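4-alpha-glucanotransferase (Corynebacterium glutamicum, PDB 5B68) is an amylomaltase, also called a disproportionating enzyme, in which an N-terminal beta-sandwich domain is joined to a TIM-barrel domain of the 4-alpha-glucanotransferase family. Local coordinates at residues V36-A41 against V470-Q475; V180-Y185 against V648-M653; D214-N219 against I381-D386; A409-P414 against W425-W430. All coordinates share one frame; numbering follows the deposited sequence.

Contact 1 of 4, residues V36-A41 against V470-Q475; sequences VKILRA and VMPRMQ
The ammonium nitrogen of Lys37, stretched out past Pro472 toward the Gln475 side chain, is held by a salt bridge from NZ to Asp33 OD2, one turn earlier in the same helix. Lys37 CG stands beside its backbone N (chi1 -75°) and the chain beyond it is extended, carrying the methylenes across the proline ring at about a right angle. Lys37 CB lies 3.8 Å from Pro472 CG, and Lys37 CD is 4.1 Å from the same ring carbon, so the greasy part of the lysine packs while its charged end is paired with Asp33. Ile38 works deeper. Its CD1 reaches Pro472 CD at 4.0 Å and Val470 CG2 at 4.1 Å, wedging one methyl between the ring and the valine; Ile483 of strand 481-484 borders both Ile38 and Val470. From the end of the strand a type II turn runs from Pro472 to Gln475, closed by Gln475 N donating to Pro472 O at 3.1 Å, and this brings the Gln475 side chain across that of Lys37. The axes of 36-41 and 470-472 pass 8.2 Å apart at 97°: a helix from the start of the chain laid crosswise on the end of a strand in a small antiparallel sheet.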
loop_
_atom_site.group_PDB
_atom_site.type_symbol
_atom_site.label_atom_id
_atom_site.label_comp_id
_atom_site.label_asym_id
_atom_site.label_seq_id
_atom_site.Cartn_x
_atom_site.Cartn_y
_atom_site.Cartn_z
ATOM N N VAL A 36 -21.985 18.566 -5.737
ATOM C CA VAL A 36 -22.561 18.117 -6.986
ATOM C C VAL A 36 -21.555 17.350 -7.806
ATOM O O VAL A 36 -21.915 16.303 -8.395
ATOM C CB VAL A 36 -23.181 19.332 -7.765
ATOM C CG1 VAL A 36 -23.583 18.947 -9.155
ATOM C CG2 VAL A 36 -24.374 19.904 -7.000
ATOM N N LYS A 37 -20.322 17.841 -7.925
ATOM C CA LYS A 37 -19.349 17.166 -8.813
ATOM C C LYS A 37 -18.906 15.801 -8.228
ATOM O O LYS A 37 -18.706 14.859 -8.952
ATOM C CB LYS A 37 -18.110 18.025 -9.046
ATOM C CG LYS A 37 -18.444 19.147 -10.003
ATOM C CD LYS A 37 -17.354 20.194 -10.052
ATOM C CE LYS A 37 -17.583 21.089 -11.271
ATOM N NZ LYS A 37 -16.766 22.342 -11.084
ATOM N N ILE A 38 -18.798 15.715 -6.918
ATOM C CA ILE A 38 -18.436 14.435 -6.290
ATOM C C ILE A 38 -19.634 13.484 -6.381
ATOM O O ILE A 38 -19.444 12.350 -6.735
ATOM C CB ILE A 38 -17.979 14.610 -4.833
ATOM C CG1 ILE A 38 -16.709 15.468 -4.821
ATOM C CG2 ILE A 38 -17.696 13.231 -4.172
ATOM C CD1 ILE A 38 -15.607 14.930 -5.679
ATOM N N LEU A 39 -20.851 13.963 -6.163
ATOM C CA LEU A 39 -22.038 13.094 -6.378
ATOM C C LEU A 39 -22.117 12.546 -7.805
ATOM O O LEU A 39 -22.363 11.371 -8.011
ATOM C CB LEU A 39 -23.298 13.826 -5.997
ATOM C CG LEU A 39 -23.422 13.987 -4.482
ATOM C CD1 LEU A 39 -24.458 15.045 -4.101
ATOM C CD2 LEU A 39 -23.855 12.689 -3.823
ATOM N N ARG A 40 -21.852 13.396 -8.775
ATOM C CA ARG A 40 -21.821 12.970 -10.179
ATOM C C ARG A 40 -20.697 11.983 -10.479
ATOM O O ARG A 40 -20.946 10.954 -11.173
ATOM C CB ARG A 40 -21.725 14.194 -11.078
ATOM C CG ARG A 40 -23.014 15.009 -11.190
ATOM C CD ARG A 40 -22.849 16.326 -11.995
ATOM N NE ARG A 40 -22.205 16.102 -13.281
ATOM C CZ ARG A 40 -22.712 15.394 -14.302
ATOM N NH1 ARG A 40 -21.990 15.268 -15.416
ATOM N NH2 ARG A 40 -23.908 14.794 -14.251
ATOM N N ALA A 41 -19.524 12.199 -9.840
ATOM C CA ALA A 41 -18.419 11.234 -9.940
ATOM C C ALA A 41 -18.829 9.867 -9.369
ATOM O O ALA A 41 -18.359 8.825 -9.799
ATOM C CB ALA A 41 -17.196 11.807 -9.232
ATOM N N VAL A 470 -10.926 13.545 -1.535
ATOM C CA VAL A 470 -10.992 13.542 -2.989
ATOM C C VAL A 470 -11.396 14.916 -3.501
ATOM O O VAL A 470 -12.186 15.624 -2.847
ATOM C CB VAL A 470 -12.024 12.486 -3.526
ATOM C CG1 VAL A 470 -11.557 11.090 -3.178
ATOM C CG2 VAL A 470 -13.411 12.684 -2.967
ATOM N N MET A 471 -10.978 15.218 -4.728
ATOM C CA MET A 471 -11.347 16.450 -5.384
ATOM C C MET A 471 -11.815 16.119 -6.775
ATOM O O MET A 471 -11.439 15.097 -7.312
ATOM C CB MET A 471 -10.122 17.368 -5.423
ATOM C CG MET A 471 -9.011 16.798 -6.297
ATOM S SD MET A 471 -7.376 17.331 -5.792
ATOM C CE MET A 471 -7.282 16.358 -4.281
ATOM N N PRO A 472 -12.725 16.934 -7.356
ATOM C CA PRO A 472 -13.074 16.685 -8.758
ATOM C C PRO A 472 -11.792 16.691 -9.579
ATOM O O PRO A 472 -10.877 17.474 -9.304
ATOM C CB PRO A 472 -13.948 17.885 -9.106
ATOM C CG PRO A 472 -14.515 18.324 -7.828
ATOM C CD PRO A 472 -13.478 18.080 -6.785
ATOM N N ARG A 473 -11.703 15.803 -10.540
ATOM C CA ARG A 473 -10.452 15.606 -11.204
ATOM C C ARG A 473 -10.051 16.911 -11.885
ATOM O O ARG A 473 -10.873 17.581 -12.456
ATOM C CB ARG A 473 -10.558 14.461 -12.202
ATOM C CG ARG A 473 -9.220 13.974 -12.703
ATOM C CD ARG A 473 -9.301 12.577 -13.262
ATOM N NE ARG A 473 -9.223 11.566 -12.227
ATOM C CZ ARG A 473 -8.103 11.196 -11.634
ATOM N NH1 ARG A 473 -6.961 11.757 -11.970
ATOM N NH2 ARG A 473 -8.128 10.265 -10.708
ATOM N N MET A 474 -8.777 17.252 -11.787
ATOM C CA MET A 474 -8.195 18.449 -12.403
ATOM C C MET A 474 -8.480 19.747 -11.655
ATOM O O MET A 474 -8.168 20.814 -12.132
ATOM C CB MET A 474 -8.585 18.590 -13.870
ATOM C CG MET A 474 -7.762 17.751 -14.837
ATOM S SD MET A 474 -6.028 18.211 -15.042
ATOM C CE MET A 474 -6.105 19.863 -15.705
ATOM N N GLN A 475 -9.037 19.639 -10.464
ATOM C CA GLN A 475 -9.269 20.791 -9.622
ATOM C C GLN A 475 -8.282 20.812 -8.476
ATOM O O GLN A 475 -7.658 19.822 -8.170
ATOM C CB GLN A 475 -10.692 20.802 -9.070
ATOM C CG GLN A 475 -11.759 21.066 -10.104
ATOM C CD GLN A 475 -13.076 21.450 -9.487
ATOM O OE1 GLN A 475 -13.169 21.639 -8.290
ATOM N NE2 GLN A 475 -14.091 21.571 -10.304
#

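Contact 2 of 4, residues V180-Y185 against V648-M653; sequences VMAQIY and VCLVDM
Two backbone hydrogen bonds tie Met181 to 648-653, one through its N-H and one through its C=O. Met181 N donates to Val648 O at 2.9 Å, and Leu650 N donates to Met181 O at 2.9 Å, the latter almost straight (169°). Met181 O also accepts from a water, which in turn takes the N-H of Val651, linking Met181 to the weakly bonded helical turn that starts at Leu650. The pairing is parallel, Val180 beside Val648 and Met181 beside Cys649, and joins the first strand of the barrel, 177-182, to the last, 645-649: this is the seam that closes the eight-stranded TIM barrel. On the face of Met181 and Cys649, Met181 CE touches Cys649 SG at 3.6 Å; the methionine chain bends back at chi2 (-82°) and chi3 (-84°) to put its methyl there, while its sulfur takes a weak bond from Gln183 NE2. Val180 and Leu650 meet on the other side of the sheet, where Val180 CG1 is 4.0 Å from Leu650 CB and Val180 CG2 is 4.3 Å from Met653 SD. Further along, Ala182 CB lies 4.0 Å from Leu650 CD2, and both residues are covered by Leu204 of helix 198-209.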
loop_
_atom_site.group_PDB
_atom_site.type_symbol
_atom_site.label_atom_id
_atom_site.label_comp_id
_atom_site.label_asym_id
_atom_site.label_seq_id
_atom_site.Cartn_x
_atom_site.Cartn_y
_atom_site.Cartn_z
ATOM N N VAL A 180 14.653 -4.586 9.226
ATOM C CA VAL A 180 15.373 -3.678 8.424
ATOM C C VAL A 180 14.439 -3.260 7.287
ATOM O O VAL A 180 13.664 -4.095 6.765
ATOM C CB VAL A 180 16.632 -4.344 7.782
ATOM C CG1 VAL A 180 17.296 -3.417 6.763
ATOM C CG2 VAL A 180 17.654 -4.806 8.859
ATOM N N MET A 181 14.471 -1.995 6.933
ATOM C CA MET A 181 13.798 -1.499 5.713
ATOM C C MET A 181 14.797 -1.159 4.627
ATOM O O MET A 181 15.815 -0.471 4.873
ATOM C CB MET A 181 12.940 -0.264 5.982
ATOM C CG MET A 181 12.208 0.324 4.744
ATOM S SD MET A 181 13.170 1.397 3.670
ATOM C CE MET A 181 12.951 2.931 4.576
ATOM N N ALA A 182 14.530 -1.625 3.411
ATOM C CA ALA A 182 15.375 -1.313 2.283
ATOM C C ALA A 182 14.518 -0.908 1.074
ATOM O O ALA A 182 13.467 -1.506 0.836
ATOM C CB ALA A 182 16.229 -2.473 1.876
ATOM N N GLN A 183 14.990 0.104 0.351
ATOM C CA GLN A 183 14.430 0.431 -0.958
ATOM C C GLN A 183 15.119 -0.465 -1.966
ATOM O O GLN A 183 16.229 -0.181 -2.469
ATOM C CB GLN A 183 14.601 1.908 -1.268
ATOM C CG GLN A 183 13.913 2.781 -0.279
ATOM C CD GLN A 183 12.397 2.773 -0.430
ATOM O OE1 GLN A 183 11.908 3.192 -1.471
ATOM N NE2 GLN A 183 11.660 2.347 0.591
ATOM N N ILE A 184 14.535 -1.634 -2.232
ATOM C CA ILE A 184 15.291 -2.700 -2.883
ATOM C C ILE A 184 15.843 -2.374 -4.285
ATOM O O ILE A 184 16.904 -2.881 -4.654
ATOM C CB ILE A 184 14.514 -4.082 -2.847
ATOM C CG1 ILE A 184 15.411 -5.257 -3.204
ATOM C CG2 ILE A 184 13.323 -4.010 -3.775
ATOM C CD1 ILE A 184 16.530 -5.424 -2.209
ATOM N N TYR A 185 15.121 -1.564 -5.045
ATOM C CA TYR A 185 15.587 -1.114 -6.403
ATOM C C TYR A 185 16.965 -0.390 -6.263
ATOM O O TYR A 185 17.762 -0.367 -7.185
ATOM C CB TYR A 185 14.550 -0.132 -7.042
ATOM C CG TYR A 185 14.120 0.991 -6.170
ATOM C CD1 TYR A 185 14.904 2.158 -6.081
ATOM C CD2 TYR A 185 13.001 0.905 -5.360
ATOM C CE1 TYR A 185 14.567 3.165 -5.246
ATOM C CE2 TYR A 185 12.644 1.931 -4.491
ATOM C CZ TYR A 185 13.465 3.054 -4.443
ATOM O OH TYR A 185 13.193 4.076 -3.606
ATOM N N VAL A 648 15.174 -0.781 11.496
ATOM C CA VAL A 648 16.431 -0.104 11.212
ATOM C C VAL A 648 16.388 0.100 9.725
ATOM O O VAL A 648 16.217 -0.859 8.995
ATOM C CB VAL A 648 17.659 -1.005 11.559
ATOM C CG1 VAL A 648 18.982 -0.323 11.194
ATOM C CG2 VAL A 648 17.588 -1.468 12.979
ATOM N N CYS A 649 16.539 1.327 9.287
ATOM C CA CYS A 649 16.708 1.595 7.871
ATOM C C CYS A 649 18.119 1.263 7.404
ATOM O O CYS A 649 19.111 1.676 7.994
ATOM C CB CYS A 649 16.328 3.016 7.518
ATOM S SG CYS A 649 14.552 3.426 7.809
ATOM N N LEU A 650 18.193 0.523 6.283
ATOM C CA LEU A 650 19.418 0.029 5.758
ATOM C C LEU A 650 20.351 1.200 5.483
ATOM O O LEU A 650 21.578 1.088 5.685
ATOM C CB LEU A 650 19.206 -0.774 4.433
ATOM C CG LEU A 650 20.468 -1.390 3.833
ATOM C CD1 LEU A 650 21.023 -2.437 4.812
ATOM C CD2 LEU A 650 20.186 -2.004 2.438
ATOM N N VAL A 651 19.790 2.295 5.010
ATOM C CA VAL A 651 20.586 3.501 4.733
ATOM C C VAL A 651 21.387 3.932 5.963
ATOM O O VAL A 651 22.492 4.460 5.809
ATOM C CB VAL A 651 19.717 4.719 4.267
ATOM C CG1 VAL A 651 19.207 4.486 2.856
ATOM C CG2 VAL A 651 18.570 5.056 5.192
ATOM N N ASP A 652 20.785 3.796 7.129
ATOM C CA ASP A 652 21.431 4.216 8.389
ATOM C C ASP A 652 22.528 3.248 8.826
ATOM O O ASP A 652 23.378 3.635 9.632
ATOM C CB ASP A 652 20.397 4.346 9.529
ATOM C CG ASP A 652 19.566 5.590 9.404
ATOM O OD1 ASP A 652 19.885 6.382 8.501
ATOM O OD2 ASP A 652 18.657 5.797 10.211
ATOM N N MET A 653 22.543 2.028 8.288
ATOM C CA MET A 653 23.559 1.047 8.597
ATOM C C MET A 653 24.848 1.298 7.812
ATOM O O MET A 653 25.895 0.759 8.172
ATOM C CB MET A 653 23.034 -0.397 8.405
ATOM C CG MET A 653 21.777 -0.674 9.143
ATOM S SD MET A 653 21.186 -2.360 8.961
ATOM C CE MET A 653 21.871 -3.186 10.420
HETATM O O HOH W 1 16.777 2.031 3.873
#

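Contact 3 of 4, residues D214-N219 against I381-D386; sequences DFLLIN and IGIMAD
Met384 runs from its strand over Leu217 to the ring of Phe215, with CG anti to the backbone N (chi1 169°). Met384 CB starts 4.0 Å from Leu217 CA. Its CG then meets Leu217 CD1 at 3.6 Å, and SD stays 3.8 Å from that same leucine methyl. A turn at chi3 (-62°) brings CE over one face of Phe215, 4.2 Å from the ring centroid and 19° off the normal, a CH-pi contact; the sulfur lies obliquely to the ring in a Met-aromatic contact. Ile381 lies alongside Phe215, its CG2 against the phenylalanine CB. Ile218 and Ile383 touch on the opposite face of the sheet, under Leu201 of helix 198-209. Parallel pairing joins the backbones: Leu216 N to Gly382 O, Met384 N to Leu216 O at 2.9 Å, and Ile218 N to Met384 O. Asp214 O accepts from both Ile381 N and Gly382 N. From Ile218 on the backbones part, and two waters take over, one bridging Ile218 O to Asp386 OD2, the other Asn219 O to Asp386 N. Tyr235 OH also bonds to Asp386 OD2. Apolar side chains thus cover both faces, whereas polar groups and water gather toward Asn219 and Asp386.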
loop_
_atom_site.group_PDB
_atom_site.type_symbol
_atom_site.label_atom_id
_atom_site.label_comp_id
_atom_site.label_asym_id
_atom_site.label_seq_id
_atom_site.Cartn_x
_atom_site.Cartn_y
_atom_site.Cartn_z
ATOM N N ASP A 214 14.249 -9.813 11.940
ATOM C CA ASP A 214 13.144 -10.768 11.730
ATOM C C ASP A 214 12.241 -10.413 10.516
ATOM O O ASP A 214 11.420 -11.277 10.111
ATOM C CB ASP A 214 12.311 -10.938 12.988
ATOM C CG ASP A 214 12.859 -12.054 13.890
ATOM O OD1 ASP A 214 13.152 -13.126 13.339
ATOM O OD2 ASP A 214 13.078 -11.805 15.113
ATOM N N PHE A 215 12.430 -9.238 9.937
ATOM C CA PHE A 215 11.754 -8.903 8.710
ATOM C C PHE A 215 12.598 -7.987 7.853
ATOM O O PHE A 215 13.480 -7.337 8.345
ATOM C CB PHE A 215 10.393 -8.280 8.990
ATOM C CG PHE A 215 10.454 -6.983 9.711
ATOM C CD1 PHE A 215 10.559 -5.814 9.017
ATOM C CD2 PHE A 215 10.371 -6.930 11.075
ATOM C CE1 PHE A 215 10.611 -4.616 9.665
ATOM C CE2 PHE A 215 10.419 -5.731 11.732
ATOM C CZ PHE A 215 10.534 -4.576 11.031
ATOM N N LEU A 216 12.299 -7.971 6.564
ATOM C CA LEU A 216 12.853 -7.009 5.647
ATOM C C LEU A 216 11.680 -6.282 4.958
ATOM O O LEU A 216 10.987 -6.841 4.121
ATOM C CB LEU A 216 13.736 -7.684 4.604
ATOM C CG LEU A 216 14.354 -6.754 3.597
ATOM C CD1 LEU A 216 15.380 -5.831 4.245
ATOM C CD2 LEU A 216 14.968 -7.583 2.501
ATOM N N LEU A 217 11.459 -5.052 5.398
ATOM C CA LEU A 217 10.396 -4.184 4.835
ATOM C C LEU A 217 10.954 -3.559 3.618
ATOM O O LEU A 217 12.046 -2.959 3.647
ATOM C CB LEU A 217 9.957 -3.125 5.864
ATOM C CG LEU A 217 9.088 -1.960 5.468
ATOM C CD1 LEU A 217 7.738 -2.465 4.941
ATOM C CD2 LEU A 217 8.768 -1.042 6.612
ATOM N N ILE A 218 10.184 -3.611 2.546
ATOM C CA ILE A 218 10.544 -3.036 1.291
ATOM C C ILE A 218 9.501 -2.054 0.730
ATOM O O ILE A 218 8.410 -1.853 1.268
ATOM C CB ILE A 218 10.928 -4.109 0.249
ATOM C CG1 ILE A 218 9.713 -5.018 -0.053
ATOM C CG2 ILE A 218 12.117 -4.922 0.752
ATOM C CD1 ILE A 218 9.908 -5.955 -1.200
ATOM N N ASN A 219 9.910 -1.359 -0.312
ATOM C CA ASN A 219 8.993 -0.531 -1.087
ATOM C C ASN A 219 7.942 -1.364 -1.773
ATOM O O ASN A 219 8.139 -2.547 -1.984
ATOM C CB ASN A 219 9.752 0.259 -2.164
ATOM C CG ASN A 219 10.588 -0.652 -3.058
ATOM O OD1 ASN A 219 10.199 -1.032 -4.211
ATOM N ND2 ASN A 219 11.692 -1.061 -2.561
ATOM N N ILE A 381 9.212 -13.282 10.448
ATOM C CA ILE A 381 8.270 -12.667 9.534
ATOM C C ILE A 381 8.679 -12.811 8.074
ATOM O O ILE A 381 7.926 -13.308 7.285
ATOM C CB ILE A 381 8.111 -11.178 9.881
ATOM C CG1 ILE A 381 7.465 -11.048 11.246
ATOM C CG2 ILE A 381 7.303 -10.432 8.848
ATOM C CD1 ILE A 381 7.740 -9.734 11.915
ATOM N N GLY A 382 9.907 -12.448 7.749
ATOM C CA GLY A 382 10.319 -12.452 6.361
ATOM C C GLY A 382 10.139 -11.124 5.656
ATOM O O GLY A 382 10.302 -10.087 6.235
ATOM N N ILE A 383 9.875 -11.178 4.367
ATOM C CA ILE A 383 9.616 -9.974 3.625
ATOM C C ILE A 383 8.337 -9.347 4.146
ATOM O O ILE A 383 7.351 -10.028 4.324
ATOM C CB ILE A 383 9.446 -10.266 2.128
ATOM C CG1 ILE A 383 10.640 -11.067 1.599
ATOM C CG2 ILE A 383 9.258 -8.971 1.361
ATOM C CD1 ILE A 383 11.968 -10.511 2.014
ATOM N N MET A 384 8.374 -8.043 4.346
ATOM C CA MET A 384 7.182 -7.291 4.641
ATOM C C MET A 384 6.956 -6.363 3.453
ATOM O O MET A 384 7.743 -5.523 3.136
ATOM C CB MET A 384 7.340 -6.551 5.974
ATOM C CG MET A 384 6.288 -5.524 6.305
ATOM S SD MET A 384 6.663 -4.685 7.857
ATOM C CE MET A 384 6.595 -6.117 8.923
ATOM N N ALA A 385 5.843 -6.577 2.785
ATOM C CA ALA A 385 5.459 -5.811 1.639
ATOM C C ALA A 385 4.814 -4.471 2.033
ATOM O O ALA A 385 4.379 -4.261 3.190
ATOM C CB ALA A 385 4.512 -6.697 0.796
ATOM N N ASP A 386 4.816 -3.529 1.105
ATOM C CA ASP A 386 4.205 -2.207 1.291
ATOM C C ASP A 386 3.128 -2.036 0.208
ATOM O O ASP A 386 3.411 -2.282 -0.947
ATOM C CB ASP A 386 5.276 -1.112 1.159
ATOM C CG ASP A 386 4.812 0.292 1.555
ATOM O OD1 ASP A 386 3.622 0.624 1.670
ATOM O OD2 ASP A 386 5.667 1.147 1.653
HETATM O O HOH W 2 8.036 0.528 2.677
HETATM O O HOH W 3 6.337 -4.649 -1.314
#

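Contact 4 of 4, residues A409-P414 against W425-W430; sequences ASVGAP and WSQPPW
The end-to-end directions of 409-413 and 425-429 are 130° apart, and the two backbones are tied by Val411, whose N donates to Gln427 O at 2.9 Å and whose O accepts Trp425 N at 2.8 Å. Ser426 N adds a weak bond to the same Val411 O. Ser426 has left-handed backbone angles, which turns the chain between Trp425 and Gln427. The indole of Trp425 lies flat against Gly412: Gly412 CA sits over the five-membered ring, 4.0 Å from its centroid and 16° off the normal. Val411 CG1 approaches the six-membered ring obliquely, 3.7 Å from Trp425 CE3, and Ala413 CB reaches Trp425 CZ2 at 4.0 Å. With CG1 anti to its backbone N (chi1 -179°), Val411 turns that methyl to the indole and CG2 to Pro429 CB, 3.8 Å away. Gln427 OE1, beside Val411 CB, is buried without a polar partner in the model. Ser410 OG bonds to Asp424 OD1. A BTB molecule and a sulfate, both probably from the crystallisation liquor, lie close to the Trp425 side chain, and His461 meets its ring edge-to-face. Pro429 continues the apolar layer, its CG 4.0 Å from Ala409 CB. Behind it, Leu468 of strand 467-472 packs on Val411 and Pro429, Val470 on Pro429, and Trp430 packs on Pro442 and Leu446 of helix 441-452.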
loop_
_atom_site.group_PDB
_atom_site.type_symbol
_atom_site.label_atom_id
_atom_site.label_comp_id
_atom_site.label_asym_id
_atom_site.label_seq_id
_atom_site.Cartn_x
_atom_site.Cartn_y
_atom_site.Cartn_z
ATOM N N ALA A 409 -13.112 11.637 -9.802
ATOM C CA ALA A 409 -12.549 12.195 -8.580
ATOM C C ALA A 409 -11.074 11.769 -8.545
ATOM O O ALA A 409 -10.648 10.744 -9.152
ATOM C CB ALA A 409 -13.290 11.672 -7.326
ATOM N N SER A 410 -10.311 12.532 -7.786
ATOM C CA SER A 410 -8.905 12.299 -7.647
ATOM C C SER A 410 -8.579 12.342 -6.140
ATOM O O SER A 410 -9.002 13.248 -5.420
ATOM C CB SER A 410 -8.123 13.354 -8.497
ATOM O OG SER A 410 -6.769 12.990 -8.499
ATOM N N VAL A 411 -7.823 11.398 -5.676
ATOM C CA VAL A 411 -7.424 11.271 -4.242
ATOM C C VAL A 411 -6.292 12.201 -3.863
ATOM O O VAL A 411 -5.362 12.384 -4.619
ATOM C CB VAL A 411 -6.999 9.835 -3.873
ATOM C CG1 VAL A 411 -6.616 9.735 -2.397
ATOM C CG2 VAL A 411 -8.109 8.867 -4.147
ATOM N N GLY A 412 -6.377 12.757 -2.656
ATOM C CA GLY A 412 -5.282 13.603 -2.187
ATOM C C GLY A 412 -5.372 13.922 -0.731
ATOM O O GLY A 412 -5.743 13.071 0.081
ATOM N N ALA A 413 -5.032 15.157 -0.403
ATOM C CA ALA A 413 -4.942 15.585 0.984
ATOM C C ALA A 413 -5.334 17.077 1.124
ATOM O O ALA A 413 -5.065 17.877 0.247
ATOM C CB ALA A 413 -3.544 15.346 1.443
ATOM N N PRO A 414 -6.077 17.436 2.189
ATOM C CA PRO A 414 -6.509 18.823 2.236
ATOM C C PRO A 414 -5.284 19.681 2.618
ATOM O O PRO A 414 -4.274 19.120 3.095
ATOM C CB PRO A 414 -7.551 18.874 3.358
ATOM C CG PRO A 414 -7.268 17.669 4.195
ATOM C CD PRO A 414 -6.575 16.643 3.315
ATOM N N TRP A 425 -2.871 13.442 -5.323
ATOM C CA TRP A 425 -2.050 12.272 -5.611
ATOM C C TRP A 425 -2.405 11.631 -6.944
ATOM O O TRP A 425 -1.701 10.784 -7.426
ATOM C CB TRP A 425 -2.167 11.241 -4.496
ATOM C CG TRP A 425 -1.799 11.762 -3.174
ATOM C CD1 TRP A 425 -1.015 12.816 -2.924
ATOM C CD2 TRP A 425 -2.205 11.257 -1.902
ATOM N NE1 TRP A 425 -0.898 13.017 -1.587
ATOM C CE2 TRP A 425 -1.624 12.067 -0.933
ATOM C CE3 TRP A 425 -3.011 10.204 -1.492
ATOM C CZ2 TRP A 425 -1.809 11.855 0.418
ATOM C CZ3 TRP A 425 -3.188 9.997 -0.147
ATOM C CH2 TRP A 425 -2.602 10.822 0.787
ATOM N N SER A 426 -3.534 12.055 -7.486
ATOM C CA SER A 426 -3.997 11.731 -8.826
ATOM C C SER A 426 -4.723 10.391 -8.984
ATOM O O SER A 426 -5.217 10.080 -10.029
ATOM C CB SER A 426 -2.847 11.827 -9.819
ATOM O OG SER A 426 -2.148 10.621 -9.874
ATOM N N GLN A 427 -4.815 9.624 -7.920
ATOM C CA GLN A 427 -5.395 8.296 -8.014
ATOM C C GLN A 427 -6.914 8.309 -8.110
ATOM O O GLN A 427 -7.537 9.113 -7.467
ATOM C CB GLN A 427 -4.954 7.486 -6.810
ATOM C CG GLN A 427 -3.450 7.435 -6.641
ATOM C CD GLN A 427 -3.040 7.518 -5.206
ATOM O OE1 GLN A 427 -3.870 7.676 -4.339
ATOM N NE2 GLN A 427 -1.763 7.382 -4.947
ATOM N N PRO A 428 -7.506 7.389 -8.865
ATOM C CA PRO A 428 -8.964 7.277 -8.809
ATOM C C PRO A 428 -9.406 6.475 -7.588
ATOM O O PRO A 428 -8.852 5.416 -7.330
ATOM C CB PRO A 428 -9.302 6.558 -10.120
ATOM C CG PRO A 428 -8.134 5.694 -10.402
ATOM C CD PRO A 428 -6.942 6.462 -9.850
ATOM N N PRO A 429 -10.381 6.966 -6.822
ATOM C CA PRO A 429 -10.731 6.206 -5.623
ATOM C C PRO A 429 -11.636 5.051 -5.951
ATOM O O PRO A 429 -12.357 5.062 -6.920
ATOM C CB PRO A 429 -11.463 7.223 -4.786
ATOM C CG PRO A 429 -12.077 8.175 -5.762
ATOM C CD PRO A 429 -11.074 8.262 -6.867
ATOM N N TRP A 430 -11.740 4.126 -5.018
ATOM C CA TRP A 430 -12.776 3.127 -5.097
ATOM C C TRP A 430 -14.122 3.849 -5.080
ATOM O O TRP A 430 -14.271 4.878 -4.472
ATOM C CB TRP A 430 -12.779 2.253 -3.853
ATOM C CG TRP A 430 -11.643 1.343 -3.598
ATOM C CD1 TRP A 430 -10.874 1.316 -2.491
ATOM C CD2 TRP A 430 -11.207 0.247 -4.405
ATOM N NE1 TRP A 430 -9.958 0.309 -2.559
ATOM C CE2 TRP A 430 -10.144 -0.371 -3.727
ATOM C CE3 TRP A 430 -11.598 -0.262 -5.635
ATOM C CZ2 TRP A 430 -9.474 -1.461 -4.240
ATOM C CZ3 TRP A 430 -10.930 -1.344 -6.137
ATOM C CH2 TRP A 430 -9.879 -1.929 -5.447
#

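In the fold
Contacts 2 and 3 share the TIM barrel: strands 177-182 and 215-218 are neighbours, joined where Val180 O and Ala182 N bond to Leu217, so strands 645-649 and 382-387 flank them on either side. Their chemistry is parallel main-chain pairing with apolar layers on both faces. Contacts 1 and 4, centres about 10 Å apart, instead each use one strand of the small antiparallel sheet, 467-472 and 409-413, linked by Ser410 N to Met471 O and by Arg473 NH2 to Ser426 O. Contact 4 still relies on backbone bonds; contact 1 has no clear hydrogen bond across it and leans on side chains. All four are buried, contact 1 the most peripheral and contact 3 nearest the chain centre.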